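Local structure of adhesion and penetration protein autotransporter (Haemophilus influenzae, 3SYJ) at residues 810-815 and 858-863; 884-889 and 918-923. The protein promotes adherence to and invasion of host cells by binding a host cell structure, self-associates in bacterial aggregation, and is probably a serine protease. All coordinates share one frame; numbering follows the deposited sequence.

Contact 1 of 2, residues 810-815 and 858-863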
loop_
_atom_site.group_PDB
_atom_site.type_symbol
_atom_site.label_atom_id
_atom_site.label_comp_id
_atom_site.label_asym_id
_atom_site.label_seq_id
_atom_site.Cartn_x
_atom_site.Cartn_y
_atom_site.Cartn_z
ATOM N N ASN A 810 19.689 14.518 -5.504
ATOM C CA ASN A 810 20.597 14.648 -6.610
ATOM C C ASN A 810 20.223 13.687 -7.714
ATOM O O ASN A 810 19.720 12.631 -7.463
ATOM C CB ASN A 810 22.033 14.444 -6.151
ATOM C CG ASN A 810 22.387 15.301 -4.951
ATOM O OD1 ASN A 810 22.365 16.511 -4.996
ATOM N ND2 ASN A 810 22.726 14.655 -3.883
ATOM N N LEU A 811 20.448 14.109 -8.940
ATOM C CA LEU A 811 20.123 13.346 -10.103
ATOM C C LEU A 811 21.183 13.594 -11.138
ATOM O O LEU A 811 21.524 14.701 -11.398
ATOM C CB LEU A 811 18.766 13.786 -10.637
ATOM C CG LEU A 811 18.324 13.372 -12.028
ATOM C CD1 LEU A 811 18.170 11.947 -12.116
ATOM C CD2 LEU A 811 17.049 14.063 -12.430
ATOM N N THR A 812 21.710 12.542 -11.722
ATOM C CA THR A 812 22.781 12.659 -12.700
ATOM C C THR A 812 22.371 12.005 -14.008
ATOM O O THR A 812 22.010 10.828 -14.031
ATOM C CB THR A 812 24.073 12.004 -12.191
ATOM O OG1 THR A 812 24.577 12.744 -11.072
ATOM C CG2 THR A 812 25.122 11.978 -13.289
ATOM N N LEU A 813 22.418 12.768 -15.093
ATOM C CA LEU A 813 22.057 12.238 -16.402
ATOM C C LEU A 813 23.290 12.022 -17.250
ATOM O O LEU A 813 24.261 12.765 -17.149
ATOM C CB LEU A 813 21.114 13.188 -17.134
ATOM C CG LEU A 813 19.729 13.321 -16.524
ATOM C CD1 LEU A 813 18.784 13.930 -17.537
ATOM C CD2 LEU A 813 19.243 11.956 -16.078
ATOM N N ASN A 814 23.236 11.003 -18.096
ATOM C CA ASN A 814 24.299 10.727 -19.044
ATOM C C ASN A 814 23.718 9.949 -20.208
ATOM O O ASN A 814 23.444 8.757 -20.085
ATOM C CB ASN A 814 25.420 9.933 -18.370
ATOM C CG ASN A 814 26.316 9.214 -19.367
ATOM O OD1 ASN A 814 26.352 9.552 -20.553
ATOM N ND2 ASN A 814 27.050 8.212 -18.887
ATOM N N ASN A 815 23.524 10.630 -21.332
ATOM C CA ASN A 815 22.935 10.012 -22.513
ATOM C C ASN A 815 21.634 9.305 -22.174
ATOM O O ASN A 815 21.358 8.218 -22.686
ATOM C CB ASN A 815 23.913 9.026 -23.147
ATOM C CG ASN A 815 23.443 8.526 -24.504
ATOM O OD1 ASN A 815 23.894 7.487 -24.978
ATOM N ND2 ASN A 815 22.534 9.264 -25.131
ATOM N N LYS A 858 21.419 18.498 -6.343
ATOM C CA LYS A 858 22.133 18.835 -7.570
ATOM C C LYS A 858 21.746 17.952 -8.751
ATOM O O LYS A 858 21.899 16.733 -8.702
ATOM C CB LYS A 858 23.650 18.769 -7.360
ATOM C CG LYS A 858 24.454 18.948 -8.648
ATOM C CD LYS A 858 25.948 18.782 -8.415
ATOM C CE LYS A 858 26.549 20.007 -7.741
ATOM N NZ LYS A 858 27.990 19.807 -7.393
ATOM N N LEU A 859 21.236 18.578 -9.807
ATOM C CA LEU A 859 21.102 17.914 -11.091
ATOM C C LEU A 859 22.388 18.199 -11.847
ATOM O O LEU A 859 22.968 19.273 -11.695
ATOM C CB LEU A 859 19.900 18.455 -11.868
ATOM C CG LEU A 859 19.964 18.293 -13.395
ATOM C CD1 LEU A 859 19.693 16.857 -13.814
ATOM C CD2 LEU A 859 18.988 19.226 -14.076
ATOM N N SER A 860 22.845 17.239 -12.644
ATOM C CA SER A 860 24.073 17.410 -13.410
ATOM C C SER A 860 24.179 16.392 -14.535
ATOM O O SER A 860 23.466 15.386 -14.551
ATOM C CB SER A 860 25.300 17.313 -12.500
ATOM O OG SER A 860 25.394 16.031 -11.903
ATOM N N GLY A 861 25.072 16.666 -15.478
ATOM C CA GLY A 861 25.292 15.779 -16.604
ATOM C C GLY A 861 24.637 16.296 -17.867
ATOM O O GLY A 861 24.534 17.505 -18.073
ATOM N N GLN A 862 24.189 15.374 -18.711
ATOM C CA GLN A 862 23.538 15.729 -19.964
ATOM C C GLN A 862 22.521 14.662 -20.373
ATOM O O GLN A 862 22.686 13.481 -20.064
ATOM C CB GLN A 862 24.579 15.955 -21.071
ATOM C CG GLN A 862 25.145 14.689 -21.705
ATOM C CD GLN A 862 24.246 14.112 -22.794
ATOM O OE1 GLN A 862 23.366 14.795 -23.325
ATOM N NE2 GLN A 862 24.468 12.847 -23.130
ATOM N N GLY A 863 21.471 15.084 -21.068
ATOM C CA GLY A 863 20.423 14.177 -21.493
ATOM C C GLY A 863 19.218 14.922 -22.035
ATOM O O GLY A 863 19.325 16.081 -22.435
HETATM O O HOH W 1 23.977 15.073 -9.622
#

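Contact 2 of 2, residues 884-889 and 918-923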
loop_
_atom_site.group_PDB
_atom_site.type_symbol
_atom_site.label_atom_id
_atom_site.label_comp_id
_atom_site.label_asym_id
_atom_site.label_seq_id
_atom_site.Cartn_x
_atom_site.Cartn_y
_atom_site.Cartn_z
ATOM N N ASP A 884 21.755 24.487 -7.501
ATOM C CA ASP A 884 22.841 23.570 -7.837
ATOM C C ASP A 884 22.745 22.977 -9.244
ATOM O O ASP A 884 23.733 22.466 -9.770
ATOM C CB ASP A 884 22.940 22.446 -6.804
ATOM C CG ASP A 884 23.868 22.791 -5.654
ATOM O OD1 ASP A 884 24.299 21.862 -4.934
ATOM O OD2 ASP A 884 24.171 23.992 -5.476
ATOM N N ALA A 885 21.567 23.039 -9.853
ATOM C CA ALA A 885 21.389 22.494 -11.195
ATOM C C ALA A 885 22.468 22.988 -12.171
ATOM O O ALA A 885 22.979 24.100 -12.031
ATOM C CB ALA A 885 20.006 22.821 -11.716
ATOM N N GLU A 886 22.808 22.153 -13.151
ATOM C CA GLU A 886 23.822 22.481 -14.152
ATOM C C GLU A 886 23.896 21.377 -15.198
ATOM O O GLU A 886 23.388 20.280 -14.979
ATOM C CB GLU A 886 25.191 22.666 -13.496
ATOM C CG GLU A 886 25.832 21.375 -12.998
ATOM C CD GLU A 886 27.061 21.623 -12.133
ATOM O OE1 GLU A 886 27.363 22.803 -11.852
ATOM O OE2 GLU A 886 27.722 20.640 -11.730
ATOM N N GLY A 887 24.524 21.663 -16.335
ATOM C CA GLY A 887 24.653 20.679 -17.399
ATOM C C GLY A 887 23.990 21.097 -18.698
ATOM O O GLY A 887 23.422 22.182 -18.792
ATOM N N ASP A 888 24.070 20.232 -19.707
ATOM C CA ASP A 888 23.469 20.506 -21.013
ATOM C C ASP A 888 22.323 19.551 -21.332
ATOM O O ASP A 888 22.512 18.336 -21.401
ATOM C CB ASP A 888 24.520 20.435 -22.123
ATOM C CG ASP A 888 25.270 21.741 -22.300
ATOM O OD1 ASP A 888 25.435 22.171 -23.464
ATOM O OD2 ASP A 888 25.685 22.342 -21.283
ATOM N N TYR A 889 21.138 20.104 -21.550
ATOM C CA TYR A 889 19.962 19.270 -21.754
ATOM C C TYR A 889 19.118 19.689 -22.948
ATOM O O TYR A 889 19.126 20.847 -23.363
ATOM C CB TYR A 889 19.122 19.240 -20.480
ATOM C CG TYR A 889 19.942 18.869 -19.270
ATOM C CD1 TYR A 889 20.272 17.544 -19.017
ATOM C CD2 TYR A 889 20.411 19.842 -18.398
ATOM C CE1 TYR A 889 21.031 17.193 -17.923
ATOM C CE2 TYR A 889 21.172 19.503 -17.299
ATOM C CZ TYR A 889 21.479 18.175 -17.066
ATOM O OH TYR A 889 22.238 17.824 -15.977
ATOM N N SER A 918 20.956 28.484 -12.182
ATOM C CA SER A 918 22.358 28.719 -12.512
ATOM C C SER A 918 22.592 28.997 -13.997
ATOM O O SER A 918 21.822 28.564 -14.853
ATOM C CB SER A 918 23.212 27.531 -12.056
ATOM O OG SER A 918 24.562 27.678 -12.457
ATOM N N ASP A 919 23.662 29.730 -14.289
ATOM C CA ASP A 919 24.082 29.974 -15.663
ATOM C C ASP A 919 24.813 28.771 -16.248
ATOM O O ASP A 919 25.048 28.699 -17.457
ATOM C CB ASP A 919 24.983 31.205 -15.736
ATOM C CG ASP A 919 24.219 32.459 -16.105
ATOM O OD1 ASP A 919 24.671 33.168 -17.033
ATOM O OD2 ASP A 919 23.163 32.726 -15.482
ATOM N N LYS A 920 25.183 27.836 -15.375
ATOM C CA LYS A 920 25.843 26.607 -15.794
ATOM C C LYS A 920 24.800 25.622 -16.306
ATOM O O LYS A 920 25.133 24.578 -16.862
ATOM C CB LYS A 920 26.622 25.998 -14.630
ATOM C CG LYS A 920 27.636 26.936 -14.006
ATOM C CD LYS A 920 28.179 26.379 -12.698
ATOM C CE LYS A 920 27.069 26.209 -11.672
ATOM N NZ LYS A 920 27.589 25.743 -10.358
ATOM N N LEU A 921 23.533 25.968 -16.103
ATOM C CA LEU A 921 22.415 25.185 -16.612
ATOM C C LEU A 921 22.093 25.613 -18.049
ATOM O O LEU A 921 21.908 26.797 -18.327
ATOM C CB LEU A 921 21.200 25.394 -15.707
ATOM C CG LEU A 921 20.039 24.404 -15.749
ATOM C CD1 LEU A 921 20.533 22.977 -15.586
ATOM C CD2 LEU A 921 19.031 24.752 -14.665
ATOM N N LYS A 922 22.032 24.656 -18.966
ATOM C CA LYS A 922 21.784 24.984 -20.363
ATOM C C LYS A 922 20.720 24.087 -20.991
ATOM O O LYS A 922 20.836 22.859 -20.968
ATOM C CB LYS A 922 23.083 24.910 -21.164
ATOM C CG LYS A 922 22.927 25.247 -22.641
ATOM C CD LYS A 922 24.257 25.120 -23.378
ATOM C CE LYS A 922 24.149 25.585 -24.827
ATOM N NZ LYS A 922 25.483 25.636 -25.502
ATOM N N PHE A 923 19.685 24.712 -21.554
ATOM C CA PHE A 923 18.600 23.987 -22.215
ATOM C C PHE A 923 18.459 24.356 -23.686
ATOM O O PHE A 923 18.723 25.490 -24.086
ATOM C CB PHE A 923 17.268 24.248 -21.514
ATOM C CG PHE A 923 17.195 23.684 -20.135
ATOM C CD1 PHE A 923 16.936 22.342 -19.940
ATOM C CD2 PHE A 923 17.394 24.489 -19.034
ATOM C CE1 PHE A 923 16.871 21.815 -18.672
ATOM C CE2 PHE A 923 17.332 23.968 -17.764
ATOM C CZ PHE A 923 17.069 22.628 -17.581
#

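Contact 1 of 2, residues 810-815 and 858-863
N810 reaches K858 through its side chain and so adds a rung to the parallel ladder that joins 810-813 to 859-860. Its CB lies 3.4 Å from K858 O, and CG packs close to K858 N. A chi1 of -51° sets the amide opposite the carbonyl carbon and turns it across toward the neighbouring strand, where OD1 accepts a hydrogen bond from K858 N at 2.6 Å, in the carbonyl plane and on a lone pair, with a nearly straight N-H...O angle of 170°. ND2 turns instead to T791 O of the preceding coil in a weak hydrogen bond. Asparagine suits this place because one short amide can accept from one coil and donate to another.

Beyond it the backbones take over: L811 N binds K858 O, S860 N binds L811 O, L813 N binds S860 O at 2.9 Å, and Q862 N binds L813 O. Near the corner, G861 CA comes within 3.2 Å of L813 O; a CB here would run into that oxygen, and at phi 103° it would also be jammed against the carbonyl of S860, so glycine suits the corner.

On one face, T812 and S860 present hydroxyls to a shared water, which lies 2.8 Å from T812 OG1 and 2.9 Å from S860 OG and donates to K858 O. That carbonyl is therefore gripped by both L811 N and the water. On the other face L811 and L859 lie side by side, CD2 of L811 4.1 Å from CD1 of L859, and Y889 of the next coil packs against L859 and L813.

Stacked leucines inside and hydrated hydroxyls outside are the chemistry of a parallel beta-helix wall, implying that successive coils cohere through apolar side chains stacked in the interior as well as through backbone bonds.

Contact 2 of 2, residues 884-889 and 918-923
G887 and K920 open a short parallel ladder, G887 N donating to K920 O at 3.0 Å from above the carbonyl plane. Two shorter bonds follow, each donor approaching close to the line of the C=O: K922 N meets G887 O, and Y889 N meets K922 O, both at 2.8 Å. An ST turn, in which S918 OG accepts from K920 N, shapes the chain just before the ladder. Glycine fits at 887 because its phi of 119° lies where residues with a CB are strained.

Charge pairs border the ladder. E886 and K920 form a salt bridge, OE1 to NZ 3.3 Å, whose hydrogen bond is weak; the lysine is long enough to reach it by a bend near its end. D888 and K922 are looser: the carboxylate lies against the lysine's methylenes, OD1 3.2 Å from CD of K922, while the ammonium is beyond salt-bridge distance.

This is one step of the parallel beta-helix near the C-terminal end of the pertactin-family region of the Hap passenger, where 887-889 and 921-923 run 13° from parallel.

Apolar contacts fill the face carrying L921, Y889 and F923. A885 CB rests 3.7 Å from L921 CD2, and CD1 of the same leucine meets the edge of the Y889 ring at CE2. F923 sets CD1 against Y889 CB, 3.8 Å away, the two ring planes inclined at 36°; the phenylalanine also makes an edge-to-face pair with F946.

How the contacts relate
Contact 1 closes before contact 2 opens along the chain, and their centres lie about 10 Å apart near the C-terminal end of the solenoid, both in the pertactin-family region. They belong to successive coils: strand 862-870, entered from 858-863, is the parallel neighbour of strand 887-895, which begins in 884-889. A probable hydrogen bond from D888 N to G861 O joins them directly. The four segments therefore follow one another as 810-815, 858-863, 884-889 and 918-923, each laid beside the one before. Together they continue the stacking that lengthens the adhesin's beta-helix, far from the N-terminal peptidase S6 family domain, probably a serine protease.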